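Local atomic coordinates of ABC transporter permease (Klebsiella pneumoniae, PDB entry 5NUP), a protein that probably maintains outer-membrane lipid asymmetry, as an MlaA-family lipoprotein thought to remove misplaced phospholipids from the outer leaflet. Residues F[60-64]-F[169-173]; F[127-131]-F[142-146]. All blocks are in the same frame, centred on the assembly; numbering follows the deposited sequence.

Interaction 1: F[60-64]-F[169-173]; sequences TSNLE and KWAVE
Lys169 NZ is gripped by two carboxylates, one from each side of the contact. Across it, NZ donates to Glu64 OE2 at 2.6 Å, using the anti lone pair of that oxygen. Within its own helix it reaches Glu173 OE2, one turn further on, also at 2.6 Å, but here the amine sits above the carboxylate, 37° out of its plane. The two bonds leave NZ almost at right angles, and Glu64 OE2 and Glu173 OE2 end up 3.7 Å apart, a like-charge pair that the shared amine probably offsets. This three-residue salt-bridge network ties residues 60-64, at the end of helix 50-62, to the middle of helix 163-180 in the largely helical MlaA fold. The lysine chain runs out with CG anti to its backbone N (chi1 162°) and stays extended until it bends at the last torsion, which swings the amine between the acids. Its aliphatic part crosses Thr60 at an angle, with Thr60 CG2 4.0 Å from Lys169 CG, while Leu63 CD1 approaches Lys169 CD at 4.3 Å. Thr60 and Glu173 pass alongside each other in opposite directions, and Thr60 OG1 lies 3.3 Å from Glu173 OE2. That hydroxyl is hydrogen-bonded to Leu56 O in its own helix. Glu64 has a second, weak ion pair through OE1 with Arg117.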
loop_
_atom_site.group_PDB
_atom_site.type_symbol
_atom_site.label_atom_id
_atom_site.label_comp_id
_atom_site.label_asym_id
_atom_site.label_seq_id
_atom_site.Cartn_x
_atom_site.Cartn_y
_atom_site.Cartn_z
ATOM N N THR F 60 -38.870 -14.188 15.544
ATOM C CA THR F 60 -39.764 -13.826 16.644
ATOM C C THR F 60 -39.062 -14.018 17.979
ATOM O O THR F 60 -39.164 -13.160 18.865
ATOM C CB THR F 60 -41.080 -14.640 16.624
ATOM O OG1 THR F 60 -40.824 -16.044 16.474
ATOM C CG2 THR F 60 -42.012 -14.170 15.514
ATOM N N SER F 61 -38.343 -15.142 18.130
ATOM C CA SER F 61 -37.515 -15.395 19.308
ATOM C C SER F 61 -36.604 -14.223 19.626
ATOM O O SER F 61 -36.369 -13.914 20.798
ATOM C CB SER F 61 -36.678 -16.651 19.107
ATOM O OG SER F 61 -36.154 -17.079 20.353
ATOM N N ASN F 62 -36.031 -13.604 18.588
ATOM C CA ASN F 62 -35.098 -12.505 18.772
ATOM C C ASN F 62 -35.775 -11.300 19.409
ATOM O O ASN F 62 -35.128 -10.556 20.154
ATOM C CB ASN F 62 -34.479 -12.105 17.427
ATOM C CG ASN F 62 -33.187 -11.294 17.589
ATOM O OD1 ASN F 62 -32.160 -11.817 18.043
ATOM N ND2 ASN F 62 -33.248 -10.011 17.247
ATOM N N LEU F 63 -37.074 -11.099 19.153
ATOM C CA LEU F 63 -37.770 -9.958 19.749
ATOM C C LEU F 63 -37.844 -10.054 21.271
ATOM O O LEU F 63 -38.113 -9.047 21.940
ATOM C CB LEU F 63 -39.178 -9.854 19.183
ATOM C CG LEU F 63 -39.414 -9.660 17.683
ATOM C CD1 LEU F 63 -40.912 -9.457 17.438
ATOM C CD2 LEU F 63 -38.642 -8.450 17.154
ATOM N N GLU F 64 -37.597 -11.239 21.830
ATOM C CA GLU F 64 -37.657 -11.477 23.260
ATOM C C GLU F 64 -36.307 -11.455 23.962
ATOM O O GLU F 64 -36.286 -11.473 25.197
ATOM C CB GLU F 64 -38.308 -12.827 23.518
ATOM C CG GLU F 64 -39.742 -12.845 23.106
ATOM C CD GLU F 64 -40.410 -14.108 23.494
ATOM O OE1 GLU F 64 -40.051 -14.641 24.565
ATOM O OE2 GLU F 64 -41.243 -14.589 22.695
ATOM N N LYS F 169 -47.046 -12.641 16.106
ATOM C CA LYS F 169 -45.956 -13.391 16.721
ATOM C C LYS F 169 -46.480 -14.606 17.492
ATOM O O LYS F 169 -45.970 -15.726 17.328
ATOM C CB LYS F 169 -45.127 -12.438 17.593
ATOM C CG LYS F 169 -44.250 -13.090 18.606
ATOM C CD LYS F 169 -43.711 -12.008 19.514
ATOM C CE LYS F 169 -42.598 -12.525 20.417
ATOM N NZ LYS F 169 -42.600 -13.997 20.503
ATOM N N TRP F 170 -47.496 -14.400 18.347
ATOM C CA TRP F 170 -48.155 -15.513 19.038
ATOM C C TRP F 170 -48.708 -16.551 18.048
ATOM O O TRP F 170 -48.594 -17.768 18.268
ATOM C CB TRP F 170 -49.250 -14.976 19.956
ATOM C CG TRP F 170 -50.093 -16.048 20.515
ATOM C CD1 TRP F 170 -49.708 -17.014 21.394
ATOM C CD2 TRP F 170 -51.461 -16.303 20.204
ATOM N NE1 TRP F 170 -50.766 -17.841 21.668
ATOM C CE2 TRP F 170 -51.850 -17.433 20.934
ATOM C CE3 TRP F 170 -52.391 -15.687 19.364
ATOM C CZ2 TRP F 170 -53.132 -17.957 20.858
ATOM C CZ3 TRP F 170 -53.653 -16.204 19.289
ATOM C CH2 TRP F 170 -54.020 -17.324 20.031
ATOM N N ALA F 171 -49.338 -16.087 16.965
ATOM C CA ALA F 171 -49.896 -16.991 15.965
ATOM C C ALA F 171 -48.798 -17.813 15.287
ATOM O O ALA F 171 -48.840 -19.060 15.302
ATOM C CB ALA F 171 -50.688 -16.191 14.928
ATOM N N VAL F 172 -47.800 -17.126 14.693
ATOM C CA VAL F 172 -46.718 -17.830 13.995
ATOM C C VAL F 172 -45.994 -18.802 14.937
ATOM O O VAL F 172 -45.752 -19.967 14.594
ATOM C CB VAL F 172 -45.734 -16.815 13.392
ATOM C CG1 VAL F 172 -44.653 -17.540 12.615
ATOM C CG2 VAL F 172 -46.478 -15.864 12.464
ATOM N N GLU F 173 -45.684 -18.352 16.162
ATOM C CA GLU F 173 -45.067 -19.223 17.165
ATOM C C GLU F 173 -45.999 -20.364 17.543
ATOM O O GLU F 173 -45.559 -21.511 17.680
ATOM C CB GLU F 173 -44.693 -18.381 18.388
ATOM C CG GLU F 173 -43.384 -17.645 18.238
ATOM C CD GLU F 173 -43.052 -16.800 19.448
ATOM O OE1 GLU F 173 -43.969 -16.585 20.280
ATOM O OE2 GLU F 173 -41.886 -16.326 19.545
#

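Interaction 2: F[127-131]-F[142-146]; sequences VGYGP and TLRDE
Arg144 lays its guanidinium over one face of the Tyr129 ring, forming a cation-pi stack with the two planes 26° apart. Arg144 CZ is 3.9 Å from the ring centroid and displaced toward the rim, so that NH2 reaches out past the CE1-CZ edge of the ring. The arginine leaves its backbone with CG anti to N, continues extended, and turns at chi3 (110°), which brings the flat end round onto the ring. Its CB meanwhile rests 3.5 Å from Gly128 O. Asp145 fixes the rotation of the guanidinium: Arg144 NE donates to Asp145 OD1 at 2.7 Å along a nearly straight path of 165°, with the oxygen close to the guanidinium plane. The other oxygen, OD2, is hydrogen-bonded to His206 and also lies at the edge of the tyrosine ring, near CE1. Thr142 CG2, placed anti to its backbone N, meets that ring edge as well, leaving OG1 to bond Tyr202. Phe203 adds an edge-to-face contact with Tyr129. The backbones are joined by a weak bond from Arg144 N to Tyr129 O. Together these residues close the open end of the two-stranded antiparallel hairpin 133-135/139-141, with its flanking segments pinned by an arginine-tyrosine cation-pi stack.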
loop_
_atom_site.group_PDB
_atom_site.type_symbol
_atom_site.label_atom_id
_atom_site.label_comp_id
_atom_site.label_asym_id
_atom_site.label_seq_id
_atom_site.Cartn_x
_atom_site.Cartn_y
_atom_site.Cartn_z
ATOM N N VAL F 127 -43.231 -15.488 44.112
ATOM C CA VAL F 127 -44.490 -14.748 44.249
ATOM C C VAL F 127 -45.687 -15.694 44.313
ATOM O O VAL F 127 -46.537 -15.586 45.213
ATOM C CB VAL F 127 -44.640 -13.720 43.111
ATOM C CG1 VAL F 127 -46.021 -13.131 43.111
ATOM C CG2 VAL F 127 -43.627 -12.609 43.276
ATOM N N GLY F 128 -45.789 -16.604 43.364
ATOM C CA GLY F 128 -46.858 -17.588 43.368
ATOM C C GLY F 128 -47.769 -17.416 42.164
ATOM O O GLY F 128 -48.160 -16.299 41.802
ATOM N N TYR F 129 -48.200 -18.549 41.602
ATOM C CA TYR F 129 -48.924 -18.537 40.334
ATOM C C TYR F 129 -50.302 -17.914 40.452
ATOM O O TYR F 129 -50.681 -17.060 39.640
ATOM C CB TYR F 129 -49.082 -19.955 39.797
ATOM C CG TYR F 129 -47.852 -20.640 39.337
ATOM C CD1 TYR F 129 -47.280 -20.318 38.116
ATOM C CD2 TYR F 129 -47.322 -21.681 40.055
ATOM C CE1 TYR F 129 -46.148 -20.970 37.667
ATOM C CE2 TYR F 129 -46.211 -22.345 39.622
ATOM C CZ TYR F 129 -45.619 -21.992 38.431
ATOM O OH TYR F 129 -44.497 -22.675 38.020
ATOM N N GLY F 130 -51.074 -18.352 41.438
ATOM C CA GLY F 130 -52.452 -17.970 41.556
ATOM C C GLY F 130 -53.237 -19.223 41.257
ATOM O O GLY F 130 -52.778 -20.335 41.536
ATOM N N PRO F 131 -54.404 -19.085 40.661
ATOM C CA PRO F 131 -55.161 -20.275 40.252
ATOM C C PRO F 131 -54.477 -21.090 39.160
ATOM O O PRO F 131 -53.368 -21.606 39.320
ATOM C CB PRO F 131 -56.484 -19.682 39.748
ATOM C CG PRO F 131 -56.557 -18.318 40.377
ATOM C CD PRO F 131 -55.147 -17.843 40.410
ATOM N N THR F 142 -51.723 -18.636 33.717
ATOM C CA THR F 142 -51.480 -18.161 35.065
ATOM C C THR F 142 -51.372 -16.663 35.117
ATOM O O THR F 142 -50.792 -16.067 34.231
ATOM C CB THR F 142 -50.224 -18.793 35.661
ATOM O OG1 THR F 142 -50.063 -20.162 35.237
ATOM C CG2 THR F 142 -50.180 -18.573 37.115
ATOM N N LEU F 143 -51.901 -16.071 36.185
ATOM C CA LEU F 143 -51.735 -14.637 36.388
ATOM C C LEU F 143 -50.272 -14.252 36.643
ATOM O O LEU F 143 -49.890 -13.094 36.436
ATOM C CB LEU F 143 -52.637 -14.176 37.550
ATOM C CG LEU F 143 -53.371 -12.849 37.289
ATOM C CD1 LEU F 143 -54.295 -12.935 36.088
ATOM C CD2 LEU F 143 -54.123 -12.340 38.528
ATOM N N ARG F 144 -49.439 -15.191 37.080
ATOM C CA ARG F 144 -48.049 -14.835 37.343
ATOM C C ARG F 144 -47.168 -14.894 36.093
ATOM O O ARG F 144 -46.410 -13.959 35.832
ATOM C CB ARG F 144 -47.435 -15.722 38.445
ATOM C CG ARG F 144 -45.904 -15.600 38.512
ATOM C CD ARG F 144 -45.238 -16.634 39.418
ATOM N NE ARG F 144 -44.482 -17.627 38.661
ATOM C CZ ARG F 144 -43.902 -18.696 39.200
ATOM N NH1 ARG F 144 -43.983 -18.922 40.511
ATOM N NH2 ARG F 144 -43.253 -19.548 38.422
ATOM N N ASP F 145 -47.243 -15.963 35.302
ATOM C CA ASP F 145 -46.307 -16.074 34.179
ATOM C C ASP F 145 -46.863 -15.465 32.895
ATOM O O ASP F 145 -46.361 -14.434 32.443
ATOM C CB ASP F 145 -45.912 -17.531 33.959
ATOM C CG ASP F 145 -45.007 -18.048 35.052
ATOM O OD1 ASP F 145 -44.696 -17.273 35.987
ATOM O OD2 ASP F 145 -44.590 -19.218 34.971
ATOM N N GLU F 146 -47.859 -16.088 32.277
ATOM C CA GLU F 146 -48.603 -15.368 31.256
ATOM C C GLU F 146 -49.198 -14.139 31.931
ATOM O O GLU F 146 -49.636 -14.196 33.082
ATOM C CB GLU F 146 -49.699 -16.249 30.646
ATOM C CG GLU F 146 -49.164 -17.276 29.662
ATOM C CD GLU F 146 -48.652 -18.534 30.352
ATOM O OE1 GLU F 146 -47.980 -19.357 29.696
ATOM O OE2 GLU F 146 -48.896 -18.688 31.561
#

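The centres of interactions 1 and 2 lie 22 Å apart, and their nearest atoms are about 8 Å from each other, so they do not touch. Along the chain, 127-131 and 142-146 both fall between the two segments of interaction 1: the short-range contact joins the two ends of a hairpin within the long excursion that leads from helix 50-62 to helix 163-180. Interaction 1 is nearer the centre of the chain, about 8 Å from it, whereas interaction 2 stands about 15 Å away and leans on helix 194-209. No other protein chain of the assembly touches either. A bound detergent molecule, C8E, lies about 12 Å from the side chain of Ser61 in interaction 1.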